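Local coordinates for protein quinoline 2-oxidoreductase large subunit (Pseudomonas putida, PDB 1T3Q) that carries the molybdenum and pterin cytosine dinucleotide cofactor of a molybdenum hydroxylase of the xanthine dehydrogenase family, which oxidises quinoline at carbon 2, at residues K11-R20 with G667-V675; G495-L503 with D528-T539. One frame throughout, in Å; residues are numbered along the deposited sequence.

In the fold
Near its N terminus the chain runs as an irregular loop, 11-20, ahead of helix 23-27, and there it meets 667-675, the turn that leads from strand 655-665 into helix 672-692. Contact 1 thereby closes a loop of almost 650 residues and ties the N-terminal segment to the cytosine end of the cofactor. Contact 2, nested inside that loop, closes one of just 24 residues: strands 497-501 and 529-532 pair in parallel across a crossover through helix 510-522. The two contacts do not touch, their centres lying about 19 Å apart, but helix 510-522 packs against both, Leu514 and Ala518 against the strands of contact 2, Gln516 and Asp520 bonding to residues of contact 1.

Contact 1 of 2, residues K11-R20 with G667-V675. With MCN (pterin cytosine dinucleotide), chain N.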
loop_
_atom_site.group_PDB
_atom_site.type_symbol
_atom_site.label_atom_id
_atom_site.label_comp_id
_atom_site.label_asym_id
_atom_site.label_seq_id
_atom_site.Cartn_x
_atom_site.Cartn_y
_atom_site.Cartn_z
ATOM N N LYS B 11 -28.069 11.232 -21.669
ATOM C CA LYS B 11 -26.937 10.513 -22.232
ATOM C C LYS B 11 -26.037 11.426 -23.063
ATOM O O LYS B 11 -26.513 12.209 -23.888
ATOM C CB LYS B 11 -27.429 9.350 -23.093
ATOM C CG LYS B 11 -28.196 8.298 -22.319
ATOM C CD LYS B 11 -28.653 7.155 -23.213
ATOM C CE LYS B 11 -29.712 7.604 -24.204
ATOM N NZ LYS B 11 -30.218 6.459 -25.019
ATOM N N LYS B 12 -24.736 11.330 -22.820
ATOM C CA LYS B 12 -23.745 12.110 -23.548
ATOM C C LYS B 12 -22.548 11.190 -23.739
ATOM O O LYS B 12 -22.222 10.821 -24.865
ATOM C CB LYS B 12 -23.339 13.355 -22.758
ATOM N N SER B 13 -21.904 10.808 -22.636
ATOM C CA SER B 13 -20.763 9.894 -22.698
ATOM C C SER B 13 -21.317 8.489 -22.938
ATOM O O SER B 13 -20.791 7.726 -23.747
ATOM C CB SER B 13 -19.970 9.929 -21.388
ATOM O OG SER B 13 -18.845 9.069 -21.451
ATOM N N ILE B 14 -22.388 8.155 -22.224
ATOM C CA ILE B 14 -23.035 6.861 -22.384
ATOM C C ILE B 14 -23.456 6.707 -23.842
ATOM O O ILE B 14 -24.101 7.597 -24.411
ATOM C CB ILE B 14 -24.296 6.751 -21.486
ATOM C CG1 ILE B 14 -23.886 6.717 -20.012
ATOM C CG2 ILE B 14 -25.091 5.502 -21.853
ATOM C CD1 ILE B 14 -25.060 6.761 -19.039
ATOM N N GLY B 15 -23.089 5.577 -24.441
ATOM C CA GLY B 15 -23.426 5.318 -25.830
ATOM C C GLY B 15 -22.244 5.512 -26.764
ATOM O O GLY B 15 -22.317 5.179 -27.946
ATOM N N THR B 16 -21.151 6.054 -26.237
ATOM C CA THR B 16 -19.959 6.284 -27.044
ATOM C C THR B 16 -18.849 5.310 -26.665
ATOM O O THR B 16 -18.713 4.926 -25.498
ATOM C CB THR B 16 -19.447 7.732 -26.889
ATOM O OG1 THR B 16 -18.952 7.941 -25.561
ATOM C CG2 THR B 16 -20.579 8.717 -27.166
ATOM N N SER B 17 -18.064 4.906 -27.660
ATOM C CA SER B 17 -16.976 3.958 -27.438
ATOM C C SER B 17 -15.692 4.609 -26.942
ATOM O O SER B 17 -14.690 4.654 -27.652
ATOM C CB SER B 17 -16.708 3.169 -28.719
ATOM O OG SER B 17 -17.807 2.332 -29.026
ATOM N N VAL B 18 -15.731 5.104 -25.709
ATOM C CA VAL B 18 -14.573 5.733 -25.085
ATOM C C VAL B 18 -13.461 4.688 -24.935
ATOM O O VAL B 18 -13.725 3.545 -24.550
ATOM C CB VAL B 18 -14.952 6.292 -23.682
ATOM C CG1 VAL B 18 -13.710 6.729 -22.922
ATOM C CG2 VAL B 18 -15.919 7.456 -23.836
ATOM N N LEU B 19 -12.227 5.070 -25.260
ATOM C CA LEU B 19 -11.100 4.149 -25.134
ATOM C C LEU B 19 -10.874 3.850 -23.654
ATOM O O LEU B 19 -10.996 4.735 -22.808
ATOM C CB LEU B 19 -9.837 4.753 -25.758
ATOM C CG LEU B 19 -9.947 4.998 -27.269
ATOM C CD1 LEU B 19 -8.616 5.498 -27.808
ATOM C CD2 LEU B 19 -10.355 3.706 -27.974
ATOM N N ARG B 20 -10.535 2.603 -23.348
ATOM C CA ARG B 20 -10.342 2.193 -21.960
ATOM C C ARG B 20 -9.167 2.846 -21.248
ATOM O O ARG B 20 -8.034 2.800 -21.716
ATOM C CB ARG B 20 -10.213 0.668 -21.879
ATOM C CG ARG B 20 -11.346 -0.083 -22.566
ATOM C CD ARG B 20 -11.497 -1.481 -21.987
ATOM N NE ARG B 20 -10.191 -2.080 -21.720
ATOM C CZ ARG B 20 -10.002 -3.146 -20.955
ATOM N NH1 ARG B 20 -8.774 -3.614 -20.762
ATOM N NH2 ARG B 20 -11.041 -3.744 -20.384
ATOM N N GLY B 667 -30.369 -3.263 -24.083
ATOM C CA GLY B 667 -30.901 -1.948 -23.811
ATOM C C GLY B 667 -29.874 -0.935 -24.275
ATOM O O GLY B 667 -29.222 -1.135 -25.300
ATOM N N THR B 668 -29.719 0.142 -23.520
ATOM C CA THR B 668 -28.762 1.185 -23.863
ATOM C C THR B 668 -27.330 0.712 -23.619
ATOM O O THR B 668 -26.984 0.333 -22.505
ATOM C CB THR B 668 -29.003 2.452 -23.013
ATOM O OG1 THR B 668 -30.301 2.982 -23.308
ATOM C CG2 THR B 668 -27.944 3.514 -23.304
ATOM N N MET B 669 -26.505 0.726 -24.663
ATOM C CA MET B 669 -25.104 0.330 -24.523
ATOM C C MET B 669 -24.318 1.509 -23.963
ATOM O O MET B 669 -24.432 2.629 -24.463
ATOM C CB MET B 669 -24.495 -0.045 -25.875
ATOM C CG MET B 669 -25.061 -1.284 -26.531
ATOM S SD MET B 669 -24.149 -1.659 -28.045
ATOM C CE MET B 669 -24.917 -0.525 -29.189
ATOM N N ILE B 670 -23.515 1.262 -22.932
ATOM C CA ILE B 670 -22.702 2.321 -22.346
ATOM C C ILE B 670 -21.512 2.575 -23.269
ATOM O O ILE B 670 -21.196 3.717 -23.604
ATOM C CB ILE B 670 -22.147 1.911 -20.968
ATOM C CG1 ILE B 670 -23.296 1.587 -20.011
ATOM C CG2 ILE B 670 -21.276 3.029 -20.394
ATOM C CD1 ILE B 670 -22.818 0.954 -18.710
ATOM N N ASN B 671 -20.876 1.488 -23.692
ATOM C CA ASN B 671 -19.696 1.550 -24.541
ATOM C C ASN B 671 -19.796 0.425 -25.569
ATOM O O ASN B 671 -19.435 -0.719 -25.288
ATOM C CB ASN B 671 -18.450 1.379 -23.659
ATOM C CG ASN B 671 -17.165 1.710 -24.383
ATOM O OD1 ASN B 671 -16.852 1.112 -25.407
ATOM N ND2 ASN B 671 -16.406 2.666 -23.844
ATOM N N PRO B 672 -20.304 0.734 -26.775
ATOM C CA PRO B 672 -20.454 -0.264 -27.839
ATOM C C PRO B 672 -19.196 -1.097 -28.083
ATOM O O PRO B 672 -19.280 -2.304 -28.284
ATOM C CB PRO B 672 -20.853 0.580 -29.047
ATOM C CG PRO B 672 -21.643 1.694 -28.417
ATOM C CD PRO B 672 -20.778 2.057 -27.227
ATOM N N MET B 673 -18.036 -0.450 -28.074
ATOM C CA MET B 673 -16.771 -1.149 -28.280
ATOM C C MET B 673 -16.586 -2.249 -27.224
ATOM O O MET B 673 -16.268 -3.396 -27.543
ATOM C CB MET B 673 -15.612 -0.160 -28.184
ATOM C CG MET B 673 -14.240 -0.789 -28.387
ATOM S SD MET B 673 -12.904 0.413 -28.178
ATOM C CE MET B 673 -12.887 0.546 -26.367
ATOM N N ILE B 674 -16.779 -1.885 -25.965
ATOM C CA ILE B 674 -16.624 -2.837 -24.869
ATOM C C ILE B 674 -17.664 -3.948 -24.949
ATOM O O ILE B 674 -17.351 -5.113 -24.710
ATOM C CB ILE B 674 -16.684 -2.101 -23.508
ATOM C CG1 ILE B 674 -15.356 -1.365 -23.287
ATOM C CG2 ILE B 674 -16.940 -3.091 -22.362
ATOM C CD1 ILE B 674 -15.341 -0.433 -22.102
ATOM N N VAL B 675 -18.899 -3.596 -25.307
ATOM C CA VAL B 675 -19.955 -4.595 -25.430
ATOM C C VAL B 675 -19.599 -5.617 -26.509
ATOM O O VAL B 675 -19.805 -6.817 -26.325
ATOM C CB VAL B 675 -21.320 -3.937 -25.784
ATOM C CG1 VAL B 675 -22.344 -5.003 -26.130
ATOM C CG2 VAL B 675 -21.804 -3.094 -24.618
HETATM N N1 MCN N . -21.683 -2.954 -20.837
HETATM C C2 MCN N . -21.983 -1.735 -21.529
HETATM N N3 MCN N . -23.342 -1.534 -21.717
HETATM C C4 MCN N . -24.371 -2.379 -21.316
HETATM C C5 MCN N . -24.003 -3.620 -20.623
HETATM C C6 MCN N . -22.678 -3.899 -20.385
HETATM O O2 MCN N . -21.100 -1.002 -21.915
HETATM N N4 MCN N . -25.632 -2.081 -21.543
HETATM C "C1'" MCN N . -20.152 -3.201 -20.567
HETATM C C2D MCN N . -19.737 -2.768 -19.087
HETATM O "O2'" MCN N . -18.363 -2.241 -19.086
HETATM C "C3'" MCN N . -19.930 -4.040 -18.288
HETATM C C4D MCN N . -19.503 -5.148 -19.221
HETATM O O4D MCN N . -19.761 -4.603 -20.611
HETATM O "O3'" MCN N . -19.097 -3.998 -17.078
HETATM C "C5'" MCN N . -20.113 -6.548 -18.929
HETATM O "O5'" MCN N . -21.502 -6.343 -18.845
HETATM P PA MCN N . -22.401 -6.748 -17.613
HETATM O O1A MCN N . -22.822 -5.463 -16.968
HETATM O O2A MCN N . -23.417 -7.716 -18.196
HETATM O O3A MCN N . -21.659 -7.705 -16.526
HETATM P PB MCN N . -20.564 -7.375 -15.405
HETATM O O1B MCN N . -21.184 -7.696 -14.084
HETATM O O2B MCN N . -19.993 -5.999 -15.588
HETATM O O3B MCN N . -19.379 -8.406 -15.731
HETATM C C10 MCN N . -19.440 -9.738 -15.288
HETATM C "C9'" MCN N . -19.750 -10.556 -16.499
HETATM C "C8'" MCN N . -19.727 -12.020 -16.000
HETATM S "S8'" MCN N . -20.959 -12.426 -14.770
HETATM C "C7'" MCN N . -18.906 -12.984 -16.423
HETATM S "S7'" MCN N . -18.884 -14.665 -15.821
HETATM C "C6'" MCN N . -17.817 -12.601 -17.482
HETATM C C7 MCN N . -18.266 -11.428 -18.312
HETATM O "O9'" MCN N . -18.643 -10.334 -17.493
HETATM N "N5'" MCN N . -16.521 -12.469 -16.697
HETATM C C4A MCN N . -15.572 -11.747 -17.524
HETATM N "N8'" MCN N . -17.156 -10.970 -19.214
HETATM C C4B MCN N . -15.817 -11.073 -18.734
HETATM N "N1'" MCN N . -14.858 -10.376 -19.510
HETATM C "C2'" MCN N . -13.602 -10.387 -19.006
HETATM N "N2'" MCN N . -12.647 -9.749 -19.716
HETATM N "N3'" MCN N . -13.271 -10.995 -17.811
HETATM C "C4'" MCN N . -14.195 -11.708 -16.960
HETATM O "O4'" MCN N . -13.824 -12.213 -15.928
#
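Gly15, Ser17 and Val18 fasten the irregular N-terminal loop to the turn and helix start of 667-675 in a mostly polar, backbone-led contact at the cofactor site. Gly15 N donates to Ile670 O at 2.8 Å, from above the carbonyl plane. The Asn671 amide works in two directions. With CG anti to the backbone N (chi1 -168°), its ND2 reaches Val18 O at 2.9 Å, in the amide plane and on a lone pair of the carbonyl, while OD1 caps helix 672-692 by accepting from Ile674 N at 3.0 Å. Ser17 OG takes the N-H of Met673 at 2.9 Å and rests on Pro672 CD. The apolar remainder is modest: Lys11 CD and Ile14 CG2 both lean on Thr668 CG2, and Met673 SD lies 4.2 Å from Leu19 CD2. Bent at chi3 (76°), the Met673 chain carries its methyl CE to 3.6 Å from Val18 O. On its other side the turn reads the cytosine: Thr668 O accepts from MCN N4 at 2.9 Å, Ile670 N gives a nearly straight bond to MCN N3 at 3.1 Å, and Asn671 N donates to MCN O2. Helix 510-522 backs the junction: Gln516 binds Asn671 ND2 and Asp520 takes the N-H groups of Ser13 and Ile14; Arg20, salt-bridged to Asp23, donates from NH1 to Gln106 O of the small subunit and packs CD on Ile674 CD1 of helix 672-692.

Contact 2 of 2, residues G495-L503 with D528-T539; sequences GKVTVTTSL and DVVIQAGSTKNT
Thr500 and Gln532 sit abreast on one face of the strand pair, their side chains slanting across each other. Gln532 runs extended beyond CG, which brings NE2 to 3.0 Å from Thr500 OG1; the hydroxyl lies near the amide plane, though the bond is bent (133°). The flat of the same amide group meets Thr498 CG2, 3.5 Å from Gln532 CD, and Thr498 itself stands alongside Val530, pointing the same way. On the other face Ile531 lies beside Val499 and lays CD1 3.6 Å from Val499 CB, while Val499 CG2 meets Val529 CG1. This second face is covered by helix 510-522, through Ala518 and Leu514: strand 497-501, that helix and strand 529-532 form a beta-alpha-beta crossover, its strands 22° from exactly parallel. Five backbone bonds make the ladder, from Val497 N to Asp528 O at one end to Thr501 N to Gln532 O at the other. At the N-terminal end of the pair, the Lys496 chain folds over the Asp528 carboxylate, CE 3.3 Å from OD2, with NZ too far for a salt bridge; a water joins Gly495 O to Asp528 OD1. Past the ladder, 534-538 loops back and Thr539 places CG2 3.4 Å from Thr500 O. The face with Gln532 adjoins the second subunit, where NE2 also donates to Lys537 O of that copy and Thr500 OG1 bonds Asn538 ND2 of the same copy.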
loop_
_atom_site.group_PDB
_atom_site.type_symbol
_atom_site.label_atom_id
_atom_site.label_comp_id
_atom_site.label_asym_id
_atom_site.label_seq_id
_atom_site.Cartn_x
_atom_site.Cartn_y
_atom_site.Cartn_z
ATOM N N GLY B 495 -14.501 20.622 -8.633
ATOM C CA GLY B 495 -15.480 20.200 -9.620
ATOM C C GLY B 495 -15.240 18.836 -10.245
ATOM O O GLY B 495 -15.954 18.444 -11.166
ATOM N N LYS B 496 -14.229 18.118 -9.768
ATOM C CA LYS B 496 -13.950 16.793 -10.298
ATOM C C LYS B 496 -14.826 15.816 -9.517
ATOM O O LYS B 496 -15.411 16.190 -8.502
ATOM C CB LYS B 496 -12.461 16.461 -10.149
ATOM C CG LYS B 496 -11.546 17.413 -10.918
ATOM C CD LYS B 496 -11.941 17.494 -12.388
ATOM C CE LYS B 496 -10.948 18.306 -13.215
ATOM N NZ LYS B 496 -10.818 19.713 -12.755
ATOM N N VAL B 497 -14.925 14.578 -9.988
ATOM C CA VAL B 497 -15.783 13.593 -9.337
ATOM C C VAL B 497 -15.066 12.299 -8.954
ATOM O O VAL B 497 -14.357 11.710 -9.767
ATOM C CB VAL B 497 -16.972 13.236 -10.253
ATOM C CG1 VAL B 497 -17.896 12.254 -9.564
ATOM C CG2 VAL B 497 -17.732 14.501 -10.635
ATOM N N THR B 498 -15.275 11.859 -7.713
ATOM C CA THR B 498 -14.672 10.627 -7.205
ATOM C C THR B 498 -15.780 9.629 -6.883
ATOM O O THR B 498 -16.620 9.881 -6.018
ATOM C CB THR B 498 -13.856 10.886 -5.927
ATOM O OG1 THR B 498 -12.818 11.831 -6.209
ATOM C CG2 THR B 498 -13.231 9.584 -5.416
ATOM N N VAL B 499 -15.781 8.507 -7.594
ATOM C CA VAL B 499 -16.781 7.461 -7.405
ATOM C C VAL B 499 -16.142 6.248 -6.741
ATOM O O VAL B 499 -15.033 5.849 -7.101
ATOM C CB VAL B 499 -17.377 7.010 -8.763
ATOM C CG1 VAL B 499 -18.409 5.912 -8.552
ATOM C CG2 VAL B 499 -18.001 8.197 -9.474
ATOM N N THR B 500 -16.832 5.674 -5.762
ATOM C CA THR B 500 -16.330 4.485 -5.090
ATOM C C THR B 500 -17.372 3.396 -5.288
ATOM O O THR B 500 -18.560 3.589 -5.016
ATOM C CB THR B 500 -16.103 4.714 -3.581
ATOM O OG1 THR B 500 -15.219 5.827 -3.394
ATOM C CG2 THR B 500 -15.464 3.474 -2.948
ATOM N N THR B 501 -16.929 2.256 -5.796
ATOM C CA THR B 501 -17.840 1.153 -6.041
ATOM C C THR B 501 -17.397 -0.136 -5.360
ATOM O O THR B 501 -16.225 -0.328 -5.034
ATOM C CB THR B 501 -17.996 0.899 -7.553
ATOM O OG1 THR B 501 -18.972 -0.124 -7.766
ATOM C CG2 THR B 501 -16.670 0.471 -8.171
ATOM N N SER B 502 -18.372 -1.007 -5.145
ATOM C CA SER B 502 -18.174 -2.299 -4.521
ATOM C C SER B 502 -17.991 -3.336 -5.631
ATOM O O SER B 502 -17.676 -4.500 -5.378
ATOM C CB SER B 502 -19.403 -2.624 -3.676
ATOM O OG SER B 502 -20.583 -2.180 -4.342
ATOM N N LEU B 503 -18.202 -2.894 -6.866
ATOM C CA LEU B 503 -18.040 -3.750 -8.038
ATOM C C LEU B 503 -16.545 -4.009 -8.246
ATOM O O LEU B 503 -15.731 -3.094 -8.127
ATOM C CB LEU B 503 -18.614 -3.046 -9.275
ATOM C CG LEU B 503 -20.022 -3.369 -9.795
ATOM C CD1 LEU B 503 -20.903 -3.918 -8.702
ATOM C CD2 LEU B 503 -20.624 -2.111 -10.407
ATOM N N ASP B 528 -13.234 13.903 -16.112
ATOM C CA ASP B 528 -13.230 14.565 -14.806
ATOM C C ASP B 528 -13.710 13.626 -13.703
ATOM O O ASP B 528 -13.899 14.044 -12.563
ATOM C CB ASP B 528 -14.136 15.800 -14.818
ATOM C CG ASP B 528 -13.491 16.991 -15.480
ATOM O OD1 ASP B 528 -14.156 18.042 -15.575
ATOM O OD2 ASP B 528 -12.321 16.882 -15.897
ATOM N N VAL B 529 -13.900 12.361 -14.057
ATOM C CA VAL B 529 -14.382 11.360 -13.112
ATOM C C VAL B 529 -13.391 10.222 -12.919
ATOM O O VAL B 529 -12.756 9.780 -13.875
ATOM C CB VAL B 529 -15.704 10.734 -13.619
ATOM C CG1 VAL B 529 -16.229 9.716 -12.613
ATOM C CG2 VAL B 529 -16.728 11.825 -13.872
ATOM N N VAL B 530 -13.254 9.741 -11.687
ATOM C CA VAL B 530 -12.378 8.604 -11.444
ATOM C C VAL B 530 -13.151 7.534 -10.679
ATOM O O VAL B 530 -13.928 7.845 -9.776
ATOM C CB VAL B 530 -11.098 8.976 -10.649
ATOM C CG1 VAL B 530 -11.445 9.459 -9.249
ATOM C CG2 VAL B 530 -10.187 7.762 -10.569
ATOM N N ILE B 531 -12.956 6.280 -11.070
ATOM C CA ILE B 531 -13.622 5.169 -10.413
ATOM C C ILE B 531 -12.662 4.484 -9.441
ATOM O O ILE B 531 -11.575 4.042 -9.824
ATOM C CB ILE B 531 -14.123 4.127 -11.435
ATOM C CG1 ILE B 531 -15.083 4.793 -12.428
ATOM C CG2 ILE B 531 -14.828 2.973 -10.711
ATOM C CD1 ILE B 531 -16.287 5.454 -11.774
ATOM N N GLN B 532 -13.077 4.418 -8.179
ATOM C CA GLN B 532 -12.303 3.780 -7.121
ATOM C C GLN B 532 -12.962 2.449 -6.805
ATOM O O GLN B 532 -14.149 2.398 -6.487
ATOM C CB GLN B 532 -12.291 4.656 -5.862
ATOM C CG GLN B 532 -11.490 5.926 -6.020
ATOM C CD GLN B 532 -11.406 6.733 -4.745
ATOM O OE1 GLN B 532 -10.471 7.505 -4.560
ATOM N NE2 GLN B 532 -12.390 6.573 -3.864
ATOM N N ALA B 533 -12.187 1.374 -6.903
ATOM C CA ALA B 533 -12.687 0.033 -6.636
ATOM C C ALA B 533 -11.562 -0.799 -6.042
ATOM O O ALA B 533 -10.426 -0.346 -5.974
ATOM C CB ALA B 533 -13.175 -0.601 -7.926
ATOM N N GLY B 534 -11.873 -2.009 -5.601
ATOM C CA GLY B 534 -10.833 -2.860 -5.045
ATOM C C GLY B 534 -10.491 -2.663 -3.578
ATOM O O GLY B 534 -9.387 -3.004 -3.145
ATOM N N SER B 535 -11.422 -2.098 -2.814
ATOM C CA SER B 535 -11.230 -1.895 -1.378
ATOM C C SER B 535 -12.580 -1.877 -0.680
ATOM O O SER B 535 -13.517 -1.227 -1.151
ATOM C CB SER B 535 -10.516 -0.580 -1.083
ATOM O OG SER B 535 -10.451 -0.374 0.321
ATOM N N THR B 536 -12.672 -2.589 0.441
ATOM C CA THR B 536 -13.909 -2.651 1.211
ATOM C C THR B 536 -13.960 -1.577 2.303
ATOM O O THR B 536 -14.846 -1.596 3.164
ATOM C CB THR B 536 -14.088 -4.034 1.865
ATOM O OG1 THR B 536 -12.951 -4.326 2.690
ATOM C CG2 THR B 536 -14.226 -5.111 0.803
ATOM N N LYS B 537 -13.017 -0.641 2.272
ATOM C CA LYS B 537 -12.996 0.437 3.261
ATOM C C LYS B 537 -14.262 1.285 3.189
ATOM O O LYS B 537 -14.671 1.895 4.180
ATOM C CB LYS B 537 -11.785 1.344 3.053
ATOM C CG LYS B 537 -10.501 0.853 3.697
ATOM C CD LYS B 537 -9.431 1.910 3.513
ATOM C CE LYS B 537 -8.372 1.846 4.577
ATOM N NZ LYS B 537 -7.435 2.998 4.430
ATOM N N ASN B 538 -14.863 1.339 2.006
ATOM C CA ASN B 538 -16.089 2.107 1.795
ATOM C C ASN B 538 -16.968 1.431 0.750
ATOM O O ASN B 538 -16.470 0.827 -0.204
ATOM C CB ASN B 538 -15.759 3.547 1.375
ATOM C CG ASN B 538 -15.013 4.316 2.462
ATOM O OD1 ASN B 538 -13.784 4.240 2.570
ATOM N ND2 ASN B 538 -15.757 5.042 3.285
ATOM N N THR B 539 -18.279 1.567 0.948
ATOM C CA THR B 539 -19.338 0.975 0.132
ATOM C C THR B 539 -19.408 -0.517 0.443
ATOM O O THR B 539 -18.523 -1.063 1.098
ATOM C CB THR B 539 -19.157 1.167 -1.417
ATOM O OG1 THR B 539 -18.141 0.290 -1.919
ATOM C CG2 THR B 539 -18.815 2.609 -1.746
HETATM O O HOH W 1 -15.924 19.103 -13.727
HETATM O O HOH W 2 -13.802 0.094 -3.433
HETATM O O HOH W 3 -14.607 -2.626 -5.421
#